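Side-chain contacts in chitinase (Chromobacterium violaceum, PDB 4TXG), which probably hydrolyses glycosidic bonds in chitin, as a family 18 glycoside hydrolase that also probably binds the polysaccharide: residues G408-L413 and G460-T465; P677-V682 and F695-P700; N197-N202 and I250-W255; A344-L349 and K387-V392. One frame throughout, in Å; residues are numbered along the deposited sequence.

Contact 1: G408-L413 and G460-T465; sequences GPNAAL and GVPYYT. With CS (cesium ion), chain M.
With CG trans to the backbone N (chi1 -176°), Asn410 sends its amide out of the 408-413 loop to Pro462, the last residue of strand 457-462, and to Tyr464 just beyond it. Tyr464 has a different first torsion: its CG lies between the backbone N and the carbonyl carbon (chi1 63°), bringing the phenol nearer to the loop. Asn410 OD1 settles against the pyrrolidine ring, 3.5 Å from Pro462 CG and 3.6 Å from Pro462 CB, as the two side chains slide past each other. The same oxygen approaches the Tyr464 ring obliquely, with OD1 to OH at 3.8 Å. Within the two segments Pro462 also meets the Tyr464 ring, its CB 3.4 Å above one face and offset toward the rim, and Ala411, whose CB is 3.7 Å from Pro462 CD. Tyr464 OH binds the cesium ion at 3.1 Å, together with two waters and Asp398 OD2. Asp398 OD1 accepts a hydrogen bond from Asn410 ND2, so one carboxylate serves the metal and the amide. The contact joins the loop after strand 391-395 to the end of strand 457-462, neighbouring parallel strands of the barrel sheet. Across it the forces are van der Waals, while Asn410 ND2 and Tyr464 OH are linked through Asp398 and the metal, which probably helps fix the amide's rotation; the nearby cation would be expected to polarise the phenol oxygen.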
loop_
_atom_site.group_PDB
_atom_site.type_symbol
_atom_site.label_atom_id
_atom_site.label_comp_id
_atom_site.label_asym_id
_atom_site.label_seq_id
_atom_site.Cartn_x
_atom_site.Cartn_y
_atom_site.Cartn_z
ATOM N N GLY A 408 20.277 3.459 -4.181
ATOM C CA GLY A 408 19.532 2.851 -5.263
ATOM C C GLY A 408 18.158 3.461 -5.440
ATOM O O GLY A 408 17.795 4.387 -4.710
ATOM N N PRO A 409 17.383 2.939 -6.406
ATOM C CA PRO A 409 16.078 3.524 -6.729
ATOM C C PRO A 409 15.104 3.444 -5.568
ATOM O O PRO A 409 15.079 2.465 -4.811
ATOM C CB PRO A 409 15.570 2.672 -7.901
ATOM C CG PRO A 409 16.732 1.835 -8.341
ATOM C CD PRO A 409 17.632 1.696 -7.152
ATOM N N ASN A 410 14.288 4.482 -5.464
ATOM C CA ASN A 410 13.249 4.565 -4.457
ATOM C C ASN A 410 12.093 3.590 -4.737
ATOM O O ASN A 410 11.445 3.086 -3.818
ATOM C CB ASN A 410 12.741 6.009 -4.399
ATOM C CG ASN A 410 11.725 6.214 -3.311
ATOM O OD1 ASN A 410 10.538 6.345 -3.572
ATOM N ND2 ASN A 410 12.185 6.210 -2.077
ATOM N N ALA A 411 11.870 3.290 -6.014
ATOM C CA ALA A 411 10.666 2.572 -6.418
ATOM C C ALA A 411 10.894 1.737 -7.678
ATOM O O ALA A 411 10.143 1.854 -8.640
ATOM C CB ALA A 411 9.533 3.564 -6.645
ATOM N N ALA A 412 11.938 0.912 -7.682
ATOM C CA ALA A 412 12.203 0.071 -8.852
ATOM C C ALA A 412 10.969 -0.736 -9.265
ATOM O O ALA A 412 10.285 -1.304 -8.419
ATOM C CB ALA A 412 13.375 -0.877 -8.569
ATOM N N LEU A 413 10.685 -0.790 -10.564
ATOM C CA LEU A 413 9.603 -1.655 -11.048
ATOM C C LEU A 413 9.985 -3.134 -10.938
ATOM O O LEU A 413 9.180 -3.965 -10.516
ATOM C CB LEU A 413 9.259 -1.329 -12.501
ATOM C CG LEU A 413 8.191 -2.203 -13.163
ATOM C CD1 LEU A 413 6.883 -2.143 -12.386
ATOM C CD2 LEU A 413 7.975 -1.776 -14.610
ATOM N N GLY A 460 1.673 1.937 -5.814
ATOM C CA GLY A 460 2.099 3.299 -5.529
ATOM C C GLY A 460 3.354 3.728 -6.275
ATOM O O GLY A 460 4.256 2.929 -6.504
ATOM N N VAL A 461 3.409 5.007 -6.635
ATOM C CA VAL A 461 4.618 5.620 -7.176
ATOM C C VAL A 461 4.876 6.929 -6.432
ATOM O O VAL A 461 3.929 7.558 -5.928
ATOM C CB VAL A 461 4.500 5.917 -8.688
ATOM C CG1 VAL A 461 4.286 4.631 -9.477
ATOM C CG2 VAL A 461 3.380 6.927 -8.961
ATOM N N PRO A 462 6.150 7.342 -6.342
ATOM C CA PRO A 462 6.485 8.573 -5.620
ATOM C C PRO A 462 6.550 9.797 -6.523
ATOM O O PRO A 462 7.044 9.694 -7.643
ATOM C CB PRO A 462 7.874 8.267 -5.060
ATOM C CG PRO A 462 8.499 7.432 -6.151
ATOM C CD PRO A 462 7.366 6.585 -6.711
ATOM N N TYR A 463 6.060 10.936 -6.039
ATOM C CA TYR A 463 6.265 12.202 -6.738
ATOM C C TYR A 463 7.325 13.020 -5.997
ATOM O O TYR A 463 7.305 14.252 -5.994
ATOM C CB TYR A 463 4.958 12.999 -6.847
ATOM C CG TYR A 463 3.950 12.512 -7.880
ATOM C CD1 TYR A 463 4.178 11.365 -8.647
ATOM C CD2 TYR A 463 2.773 13.225 -8.096
ATOM C CE1 TYR A 463 3.234 10.942 -9.592
ATOM C CE2 TYR A 463 1.837 12.822 -9.042
ATOM C CZ TYR A 463 2.064 11.686 -9.778
ATOM O OH TYR A 463 1.117 11.297 -10.705
ATOM N N TYR A 464 8.264 12.320 -5.373
ATOM C CA TYR A 464 9.296 12.961 -4.569
ATOM C C TYR A 464 10.572 12.137 -4.706
ATOM O O TYR A 464 10.542 11.016 -5.200
ATOM C CB TYR A 464 8.882 13.052 -3.095
ATOM C CG TYR A 464 8.705 11.678 -2.486
ATOM C CD1 TYR A 464 7.483 11.023 -2.568
ATOM C CD2 TYR A 464 9.771 11.009 -1.881
ATOM C CE1 TYR A 464 7.315 9.762 -2.046
ATOM C CE2 TYR A 464 9.608 9.736 -1.353
ATOM C CZ TYR A 464 8.378 9.118 -1.446
ATOM O OH TYR A 464 8.196 7.851 -0.930
ATOM N N THR A 465 11.680 12.698 -4.249
ATOM C CA THR A 465 12.969 12.020 -4.292
ATOM C C THR A 465 13.423 11.545 -2.918
ATOM O O THR A 465 12.933 12.018 -1.885
ATOM C CB THR A 465 14.074 12.955 -4.830
ATOM O OG1 THR A 465 14.305 13.991 -3.868
ATOM C CG2 THR A 465 13.654 13.583 -6.148
HETATM CS CS CS M . 6.124 8.320 1.277
HETATM O O HOH W 1 3.176 7.063 2.077
HETATM O O HOH W 2 6.815 10.151 3.539
#

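Contact 2: P677-V682 and F695-P700; sequences PKLTIV and FQFDVP
Ile681 meets Phe695 between two facing sheets, and its side chain can be walked outward from the backbone of strand 678-683. CB points at the opposite strand and splits into two branches. CG2, trans to the backbone N, hangs over one face of the Phe695 ring, 4.2 Å above the plane and offset toward the rim, with Phe695 CZ 4.2 Å away. CG1 takes the other direction, trans to the carbonyl carbon (chi1 -57°), and the chain then runs on extended (chi2 168°). Its end, CD1, arrives at the CD2-CE2 bond of the same ring, 3.8 Å from Phe695 CD2 and 3.9 Å from Phe695 CE2. Both methyls thus lie on the same side of the ring plane. Two residues back along the strand, Leu679 makes a looser contact, its CD2 4.3 Å from Phe697 CE2 and oblique to that ring. Phe697 also meets the ring of Tyr769, the two planes at about 45°, while Leu663 and Phe661 of strand 659-664 pack beside Leu679 and Ile681. All four residues in the contact are buried and apolar. The nearest CA atoms, those of Ile681 and Phe695, are 9.4 Å apart, too far for backbone pairing, and the two strands belong to different sheets. Aliphatic and aromatic side chains meeting between two sheets are characteristic of a beta sandwich core, here within the region assigned to the Chitinase C family.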
loop_
_atom_site.group_PDB
_atom_site.type_symbol
_atom_site.label_atom_id
_atom_site.label_comp_id
_atom_site.label_asym_id
_atom_site.label_seq_id
_atom_site.Cartn_x
_atom_site.Cartn_y
_atom_site.Cartn_z
ATOM N N PRO A 677 4.460 -22.184 8.262
ATOM C CA PRO A 677 3.182 -22.280 8.966
ATOM C C PRO A 677 2.581 -23.667 8.836
ATOM O O PRO A 677 3.058 -24.496 8.064
ATOM C CB PRO A 677 2.315 -21.258 8.243
ATOM C CG PRO A 677 2.837 -21.312 6.818
ATOM C CD PRO A 677 4.334 -21.428 6.997
ATOM N N LYS A 678 1.522 -23.904 9.591
ATOM C CA LYS A 678 0.768 -25.141 9.487
ATOM C C LYS A 678 -0.452 -24.922 8.597
ATOM O O LYS A 678 -1.179 -23.944 8.772
ATOM C CB LYS A 678 0.346 -25.602 10.882
ATOM C CG LYS A 678 -0.223 -26.999 10.957
ATOM C CD LYS A 678 -0.463 -27.388 12.409
ATOM C CE LYS A 678 0.829 -27.343 13.212
ATOM N NZ LYS A 678 0.562 -27.375 14.676
ATOM N N LEU A 679 -0.668 -25.819 7.638
ATOM C CA LEU A 679 -1.890 -25.799 6.831
ATOM C C LEU A 679 -2.955 -26.683 7.476
ATOM O O LEU A 679 -2.728 -27.871 7.710
ATOM C CB LEU A 679 -1.604 -26.263 5.401
ATOM C CG LEU A 679 -2.804 -26.456 4.462
ATOM C CD1 LEU A 679 -3.537 -25.143 4.211
ATOM C CD2 LEU A 679 -2.365 -27.102 3.145
ATOM N N THR A 680 -4.108 -26.100 7.790
ATOM C CA THR A 680 -5.205 -26.879 8.361
ATOM C C THR A 680 -6.310 -27.006 7.329
ATOM O O THR A 680 -6.731 -26.016 6.739
ATOM C CB THR A 680 -5.772 -26.247 9.646
ATOM O OG1 THR A 680 -4.756 -26.231 10.662
ATOM C CG2 THR A 680 -6.975 -27.047 10.156
ATOM N N ILE A 681 -6.756 -28.237 7.102
ATOM C CA ILE A 681 -7.830 -28.513 6.152
ATOM C C ILE A 681 -8.986 -29.106 6.935
ATOM O O ILE A 681 -8.791 -30.063 7.685
ATOM C CB ILE A 681 -7.388 -29.498 5.042
ATOM C CG1 ILE A 681 -6.153 -28.973 4.299
ATOM C CG2 ILE A 681 -8.547 -29.776 4.078
ATOM C CD1 ILE A 681 -5.489 -30.024 3.404
ATOM N N VAL A 682 -10.175 -28.528 6.793
ATOM C CA VAL A 682 -11.340 -28.989 7.541
ATOM C C VAL A 682 -12.450 -29.435 6.596
ATOM O O VAL A 682 -12.860 -28.691 5.699
ATOM C CB VAL A 682 -11.893 -27.887 8.472
ATOM C CG1 VAL A 682 -13.033 -28.435 9.336
ATOM C CG2 VAL A 682 -10.785 -27.313 9.337
ATOM N N PHE A 695 -6.130 -31.881 -3.204
ATOM C CA PHE A 695 -6.391 -30.475 -2.958
ATOM C C PHE A 695 -5.413 -29.664 -3.788
ATOM O O PHE A 695 -4.220 -29.956 -3.780
ATOM C CB PHE A 695 -6.244 -30.137 -1.472
ATOM C CG PHE A 695 -7.013 -31.062 -0.557
ATOM C CD1 PHE A 695 -8.398 -31.031 -0.524
ATOM C CD2 PHE A 695 -6.344 -31.937 0.282
ATOM C CE1 PHE A 695 -9.114 -31.877 0.318
ATOM C CE2 PHE A 695 -7.053 -32.789 1.135
ATOM C CZ PHE A 695 -8.443 -32.747 1.148
ATOM N N GLN A 696 -5.913 -28.669 -4.518
ATOM C CA GLN A 696 -5.030 -27.746 -5.228
ATOM C C GLN A 696 -5.355 -26.309 -4.847
ATOM O O GLN A 696 -6.477 -26.005 -4.452
ATOM C CB GLN A 696 -5.151 -27.904 -6.744
ATOM C CG GLN A 696 -4.634 -29.221 -7.288
ATOM C CD GLN A 696 -4.569 -29.231 -8.806
ATOM O OE1 GLN A 696 -4.856 -28.226 -9.464
ATOM N NE2 GLN A 696 -4.178 -30.367 -9.371
ATOM N N PHE A 697 -4.367 -25.430 -4.961
ATOM C CA PHE A 697 -4.611 -24.010 -4.752
ATOM C C PHE A 697 -3.484 -23.202 -5.384
ATOM O O PHE A 697 -2.406 -23.734 -5.659
ATOM C CB PHE A 697 -4.755 -23.669 -3.262
ATOM C CG PHE A 697 -3.698 -24.284 -2.375
ATOM C CD1 PHE A 697 -2.500 -23.620 -2.131
ATOM C CD2 PHE A 697 -3.916 -25.508 -1.765
ATOM C CE1 PHE A 697 -1.529 -24.176 -1.307
ATOM C CE2 PHE A 697 -2.949 -26.070 -0.941
ATOM C CZ PHE A 697 -1.754 -25.404 -0.714
ATOM N N ASP A 698 -3.760 -21.926 -5.628
ATOM C CA ASP A 698 -2.778 -21.013 -6.210
ATOM C C ASP A 698 -1.951 -20.328 -5.130
ATOM O O ASP A 698 -2.493 -19.731 -4.201
ATOM C CB ASP A 698 -3.467 -19.946 -7.069
ATOM C CG ASP A 698 -3.982 -20.487 -8.384
ATOM O OD1 ASP A 698 -3.448 -21.504 -8.880
ATOM O OD2 ASP A 698 -4.923 -19.872 -8.929
ATOM N N VAL A 699 -0.634 -20.426 -5.260
ATOM C CA VAL A 699 0.296 -19.679 -4.425
ATOM C C VAL A 699 0.892 -18.566 -5.283
ATOM O O VAL A 699 1.334 -18.833 -6.401
ATOM C CB VAL A 699 1.396 -20.610 -3.870
ATOM C CG1 VAL A 699 2.403 -19.842 -3.019
ATOM C CG2 VAL A 699 0.744 -21.732 -3.061
ATOM N N PRO A 700 0.882 -17.318 -4.787
ATOM C CA PRO A 700 1.424 -16.256 -5.649
ATOM C C PRO A 700 2.912 -16.464 -5.920
ATOM O O PRO A 700 3.617 -17.067 -5.107
ATOM C CB PRO A 700 1.183 -14.980 -4.837
ATOM C CG PRO A 700 1.157 -15.452 -3.395
ATOM C CD PRO A 700 0.503 -16.824 -3.452
#

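Contact 3: N197-N202 and I250-W255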
loop_
_atom_site.group_PDB
_atom_site.type_symbol
_atom_site.label_atom_id
_atom_site.label_comp_id
_atom_site.label_asym_id
_atom_site.label_seq_id
_atom_site.Cartn_x
_atom_site.Cartn_y
_atom_site.Cartn_z
ATOM N N ASN A 197 -9.287 6.621 21.429
ATOM C CA ASN A 197 -9.306 5.627 20.358
ATOM C C ASN A 197 -10.251 5.972 19.221
ATOM O O ASN A 197 -10.738 5.094 18.519
ATOM C CB ASN A 197 -9.635 4.242 20.924
ATOM C CG ASN A 197 -8.470 3.655 21.691
ATOM O OD1 ASN A 197 -7.321 3.862 21.320
ATOM N ND2 ASN A 197 -8.758 2.963 22.790
ATOM N N LYS A 198 -10.465 7.265 19.011
ATOM C CA LYS A 198 -11.346 7.720 17.946
ATOM C C LYS A 198 -10.571 8.355 16.809
ATOM O O LYS A 198 -9.504 8.943 17.013
ATOM C CB LYS A 198 -12.370 8.707 18.499
ATOM C CG LYS A 198 -13.331 8.042 19.474
ATOM C CD LYS A 198 -13.769 8.981 20.568
ATOM C CE LYS A 198 -14.903 9.867 20.136
ATOM N NZ LYS A 198 -15.534 10.488 21.341
ATOM N N LEU A 199 -11.115 8.221 15.606
ATOM C CA LEU A 199 -10.548 8.863 14.429
ATOM C C LEU A 199 -10.599 10.391 14.619
ATOM O O LEU A 199 -11.645 10.938 14.950
ATOM C CB LEU A 199 -11.328 8.409 13.187
ATOM C CG LEU A 199 -10.781 8.739 11.795
ATOM C CD1 LEU A 199 -11.398 7.796 10.781
ATOM C CD2 LEU A 199 -11.077 10.189 11.423
ATOM N N SER A 200 -9.480 11.084 14.408
ATOM C CA SER A 200 -9.451 12.528 14.667
ATOM C C SER A 200 -8.578 13.301 13.690
ATOM O O SER A 200 -7.525 12.823 13.286
ATOM C CB SER A 200 -8.955 12.799 16.097
ATOM O OG SER A 200 -8.868 14.199 16.360
ATOM N N VAL A 201 -9.017 14.504 13.330
ATOM C CA VAL A 201 -8.152 15.458 12.641
ATOM C C VAL A 201 -8.077 16.747 13.463
ATOM O O VAL A 201 -7.801 17.817 12.919
ATOM C CB VAL A 201 -8.654 15.785 11.199
ATOM C CG1 VAL A 201 -8.492 14.568 10.261
ATOM C CG2 VAL A 201 -10.098 16.273 11.219
ATOM N N ASN A 202 -8.321 16.636 14.771
ATOM C CA ASN A 202 -8.387 17.803 15.650
ATOM C C ASN A 202 -9.365 18.837 15.111
ATOM O O ASN A 202 -9.071 20.032 15.098
ATOM C CB ASN A 202 -7.012 18.456 15.826
ATOM C CG ASN A 202 -6.147 17.716 16.811
ATOM O OD1 ASN A 202 -6.315 17.850 18.026
ATOM N ND2 ASN A 202 -5.219 16.930 16.300
ATOM N N ILE A 250 -10.592 9.346 3.949
ATOM C CA ILE A 250 -9.755 9.865 5.025
ATOM C C ILE A 250 -8.675 8.829 5.369
ATOM O O ILE A 250 -8.979 7.678 5.710
ATOM C CB ILE A 250 -10.618 10.253 6.267
ATOM C CG1 ILE A 250 -9.733 10.802 7.394
ATOM C CG2 ILE A 250 -11.513 9.083 6.743
ATOM C CD1 ILE A 250 -8.970 12.092 7.011
ATOM N N SER A 251 -7.408 9.220 5.228
ATOM C CA SER A 251 -6.316 8.314 5.580
ATOM C C SER A 251 -5.941 8.492 7.043
ATOM O O SER A 251 -5.812 9.614 7.530
ATOM C CB SER A 251 -5.092 8.538 4.698
ATOM O OG SER A 251 -5.419 8.352 3.343
ATOM N N VAL A 252 -5.761 7.373 7.734
ATOM C CA VAL A 252 -5.513 7.398 9.167
ATOM C C VAL A 252 -4.164 6.750 9.466
ATOM O O VAL A 252 -3.925 5.611 9.076
ATOM C CB VAL A 252 -6.619 6.652 9.943
ATOM C CG1 VAL A 252 -6.453 6.866 11.460
ATOM C CG2 VAL A 252 -8.001 7.094 9.465
ATOM N N GLY A 253 -3.280 7.484 10.139
ATOM C CA GLY A 253 -1.985 6.938 10.521
ATOM C C GLY A 253 -0.806 7.584 9.808
ATOM O O GLY A 253 -0.531 8.774 9.980
ATOM N N GLY A 254 -0.104 6.793 9.007
ATOM C CA GLY A 254 1.134 7.241 8.398
ATOM C C GLY A 254 2.304 6.961 9.317
ATOM O O GLY A 254 2.120 6.455 10.420
ATOM N N TRP A 255 3.509 7.315 8.880
ATOM C CA TRP A 255 4.719 6.973 9.625
ATOM C C TRP A 255 4.770 7.679 10.982
ATOM O O TRP A 255 5.085 7.059 11.996
ATOM C CB TRP A 255 5.964 7.307 8.797
ATOM C CG TRP A 255 7.287 6.847 9.401
ATOM C CD1 TRP A 255 8.337 7.644 9.772
ATOM C CD2 TRP A 255 7.695 5.497 9.682
ATOM N NE1 TRP A 255 9.362 6.879 10.268
ATOM C CE2 TRP A 255 8.998 5.560 10.225
ATOM C CE3 TRP A 255 7.085 4.247 9.538
ATOM C CZ2 TRP A 255 9.705 4.418 10.610
ATOM C CZ3 TRP A 255 7.789 3.110 9.927
ATOM C CH2 TRP A 255 9.083 3.209 10.462
#
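Aliphatic packing joins Leu199 and Val201 to Ile250 and Val252. Leu199 does most of the work. Its CG sits trans to the backbone N (chi1 -169°), carrying the isobutyl group across to strand 247-253, where CD1 lies 3.7 Å from Val252 CG2 and CG is 4.0 Å from that same methyl. The two side chains meet at a slant. CD1 also comes within 4.2 Å of Ile250 CG2, so this one leucine methyl bridges two residues of the strand that point the same way. Val201 and Ile250 approach differently, tip to tip: Val201 CG1 and Ile250 CD1 are 4.1 Å apart. Around the cluster, Phe300 of helix 287-304 packs on both Leu199 and Ile250, Phe293 touches Leu199, and Phe274 of helix 273-278 reaches Val252.

The hydrogen bonds run within the 197-202 segment or to other parts of the fold. Ser200 OG accepts from the backbone N of Asn202 (3.0 Å, 165° at the hydrogen), a nearly straight bond that forms an ST turn. Leu199 N is bonded to Ser296 OG, on the helix that carries Phe293 and Phe300.

Strand 247-253 is one of the parallel strands of the family 18 barrel sheet, and the short strand 199-200 pairs antiparallel with its neighbour 185-193. With aliphatic carbon alone meeting across the contact, the two segments are held by dispersion and the exclusion of water, while Ser200 OG, Leu199 N and Ser251 OG bond to the Asn202 backbone, Ser296 and Asp310.

Contact 4: A344-L349 and K387-V392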
loop_
_atom_site.group_PDB
_atom_site.type_symbol
_atom_site.label_atom_id
_atom_site.label_comp_id
_atom_site.label_asym_id
_atom_site.label_seq_id
_atom_site.Cartn_x
_atom_site.Cartn_y
_atom_site.Cartn_z
ATOM N N ALA A 344 -8.920 -8.094 13.431
ATOM C CA ALA A 344 -10.100 -7.660 14.180
ATOM C C ALA A 344 -10.514 -6.226 13.824
ATOM O O ALA A 344 -11.705 -5.927 13.697
ATOM C CB ALA A 344 -9.855 -7.778 15.678
ATOM N N LEU A 345 -9.533 -5.341 13.676
ATOM C CA LEU A 345 -9.812 -3.967 13.273
ATOM C C LEU A 345 -10.533 -3.925 11.918
ATOM O O LEU A 345 -11.573 -3.285 11.774
ATOM C CB LEU A 345 -8.509 -3.160 13.197
ATOM C CG LEU A 345 -8.656 -1.772 12.576
ATOM C CD1 LEU A 345 -9.571 -0.912 13.444
ATOM C CD2 LEU A 345 -7.296 -1.099 12.384
ATOM N N LEU A 346 -9.991 -4.627 10.927
ATOM C CA LEU A 346 -10.562 -4.565 9.583
ATOM C C LEU A 346 -11.925 -5.246 9.510
ATOM O O LEU A 346 -12.823 -4.762 8.821
ATOM C CB LEU A 346 -9.603 -5.193 8.570
ATOM C CG LEU A 346 -8.255 -4.459 8.433
ATOM C CD1 LEU A 346 -7.369 -5.121 7.392
ATOM C CD2 LEU A 346 -8.482 -2.983 8.098
ATOM N N GLN A 347 -12.086 -6.370 10.211
ATOM C CA GLN A 347 -13.370 -7.071 10.204
ATOM C C GLN A 347 -14.459 -6.209 10.841
ATOM O O GLN A 347 -15.592 -6.148 10.352
ATOM C CB GLN A 347 -13.277 -8.415 10.938
ATOM C CG GLN A 347 -14.600 -9.166 10.907
ATOM C CD GLN A 347 -14.482 -10.613 11.339
ATOM O OE1 GLN A 347 -13.381 -11.135 11.525
ATOM N NE2 GLN A 347 -15.623 -11.276 11.493
ATOM N N THR A 348 -14.105 -5.514 11.916
ATOM C CA THR A 348 -15.069 -4.681 12.624
ATOM C C THR A 348 -15.393 -3.419 11.832
ATOM O O THR A 348 -16.547 -2.989 11.759
ATOM C CB THR A 348 -14.555 -4.300 14.024
ATOM O OG1 THR A 348 -14.220 -5.495 14.742
ATOM C CG2 THR A 348 -15.635 -3.544 14.812
ATOM N N LEU A 349 -14.375 -2.819 11.238
ATOM C CA LEU A 349 -14.583 -1.658 10.384
ATOM C C LEU A 349 -15.498 -2.005 9.206
ATOM O O LEU A 349 -16.406 -1.244 8.871
ATOM C CB LEU A 349 -13.236 -1.150 9.897
ATOM C CG LEU A 349 -12.985 0.306 9.526
ATOM C CD1 LEU A 349 -13.561 1.278 10.536
ATOM C CD2 LEU A 349 -11.461 0.450 9.437
ATOM N N LYS A 387 -9.305 -9.673 2.738
ATOM C CA LYS A 387 -10.675 -9.955 2.326
ATOM C C LYS A 387 -11.655 -8.845 2.731
ATOM O O LYS A 387 -12.747 -8.763 2.184
ATOM C CB LYS A 387 -11.151 -11.292 2.904
ATOM C CG LYS A 387 -11.241 -11.297 4.421
ATOM C CD LYS A 387 -11.501 -12.699 5.000
ATOM C CE LYS A 387 -12.874 -13.224 4.634
ATOM N NZ LYS A 387 -13.236 -14.440 5.429
ATOM N N TYR A 388 -11.268 -7.990 3.678
ATOM C CA TYR A 388 -12.165 -6.928 4.140
ATOM C C TYR A 388 -12.023 -5.624 3.357
ATOM O O TYR A 388 -12.821 -4.705 3.532
ATOM C CB TYR A 388 -11.932 -6.661 5.632
ATOM C CG TYR A 388 -12.131 -7.912 6.455
ATOM C CD1 TYR A 388 -13.384 -8.514 6.534
ATOM C CD2 TYR A 388 -11.069 -8.509 7.123
ATOM C CE1 TYR A 388 -13.580 -9.671 7.266
ATOM C CE2 TYR A 388 -11.260 -9.679 7.858
ATOM C CZ TYR A 388 -12.519 -10.246 7.923
ATOM O OH TYR A 388 -12.727 -11.404 8.650
ATOM N N LEU A 389 -11.002 -5.541 2.507
ATOM C CA LEU A 389 -10.636 -4.277 1.889
ATOM C C LEU A 389 -11.181 -4.128 0.476
ATOM O O LEU A 389 -10.983 -4.998 -0.380
ATOM C CB LEU A 389 -9.109 -4.130 1.859
ATOM C CG LEU A 389 -8.465 -4.200 3.238
ATOM C CD1 LEU A 389 -6.942 -4.241 3.124
ATOM C CD2 LEU A 389 -8.908 -3.000 4.066
ATOM N N ASP A 390 -11.866 -3.022 0.224
ATOM C CA ASP A 390 -12.309 -2.745 -1.136
ATOM C C ASP A 390 -11.134 -2.753 -2.101
ATOM O O ASP A 390 -11.230 -3.295 -3.201
ATOM C CB ASP A 390 -13.037 -1.414 -1.196
ATOM C CG ASP A 390 -14.398 -1.494 -0.566
ATOM O OD1 ASP A 390 -15.365 -1.822 -1.289
ATOM O OD2 ASP A 390 -14.495 -1.271 0.657
ATOM N N PHE A 391 -10.024 -2.144 -1.689
ATOM C CA PHE A 391 -8.772 -2.300 -2.418
ATOM C C PHE A 391 -7.597 -1.890 -1.553
ATOM O O PHE A 391 -7.783 -1.294 -0.485
ATOM C CB PHE A 391 -8.776 -1.518 -3.755
ATOM C CG PHE A 391 -9.054 -0.037 -3.635
ATOM C CD1 PHE A 391 -8.045 0.851 -3.293
ATOM C CD2 PHE A 391 -10.310 0.473 -3.944
ATOM C CE1 PHE A 391 -8.284 2.223 -3.228
ATOM C CE2 PHE A 391 -10.566 1.848 -3.864
ATOM C CZ PHE A 391 -9.548 2.720 -3.512
ATOM N N VAL A 392 -6.391 -2.239 -1.994
ATOM C CA VAL A 392 -5.191 -1.807 -1.289
ATOM C C VAL A 392 -4.408 -0.830 -2.144
ATOM O O VAL A 392 -4.468 -0.881 -3.359
ATOM C CB VAL A 392 -4.270 -2.990 -0.898
ATOM C CG1 VAL A 392 -4.981 -3.893 0.107
ATOM C CG2 VAL A 392 -3.819 -3.787 -2.117
#
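Helix 338-360 passes beside the 3-10 turn that leads into strand 391-395, and the backbones come closest at Leu346 and Tyr388, whose CA atoms are 6.1 Å apart. Tyr388 carries the contact. CG is trans to the carbonyl carbon (chi1 -57°), which lays the ring flat against the helix surface at Gln347. The CA of Gln347 stands 3.8 Å from the ring centroid and only 4° off the normal, a CH-pi contact almost exactly over the centre. Gln347 CB continues over the same face, 3.6 Å from Tyr388 CZ, and the extended glutamine chain follows the ring outward until OE1 lies 3.0 Å from Tyr388 OH. There the amide plane is tilted by just 20° from the ring. On the opposite face Lys387 CG sits over the centre, so the phenol is sandwiched between carbon atoms. Deeper in, Leu346 CB touches Tyr388 CD2 at 3.9 Å, and Leu346 CD2 meets Leu389 CD2 at 4.1 Å, near Ile366 of strand 365-371. Tyr388 O and Asp390 OD2 both bind Arg350 NH2, one residue past the helical segment, adding a polar tie to the apolar seam. Helix 338-360 packed outside the parallel strands 365-371 and 391-395 is the layering of a (beta/alpha)8 TIM barrel, the catalytic fold of glycoside hydrolase family 18.

Along the chain the order is contact 3, contact 4, contact 1, contact 2, each closing before the next opens. The first three lie in the family 18 region and reach one sheet of mainly parallel strands: 247-253 for contact 3, 391-395 for contact 4 and its neighbour 457-462 for contact 1. Centres of contacts 3 and 4 are about 16 Å apart; contacts 1 and 4, about 27 Å apart, lie on opposite sides of the chain's centre. Contact 2 stands apart in the Chitinase C region, its centre about 22 Å from contact 4 and 36 Å from contact 3. Three contacts thus lie within the probably catalytic barrel domain, and the fourth within a separate beta-rich region.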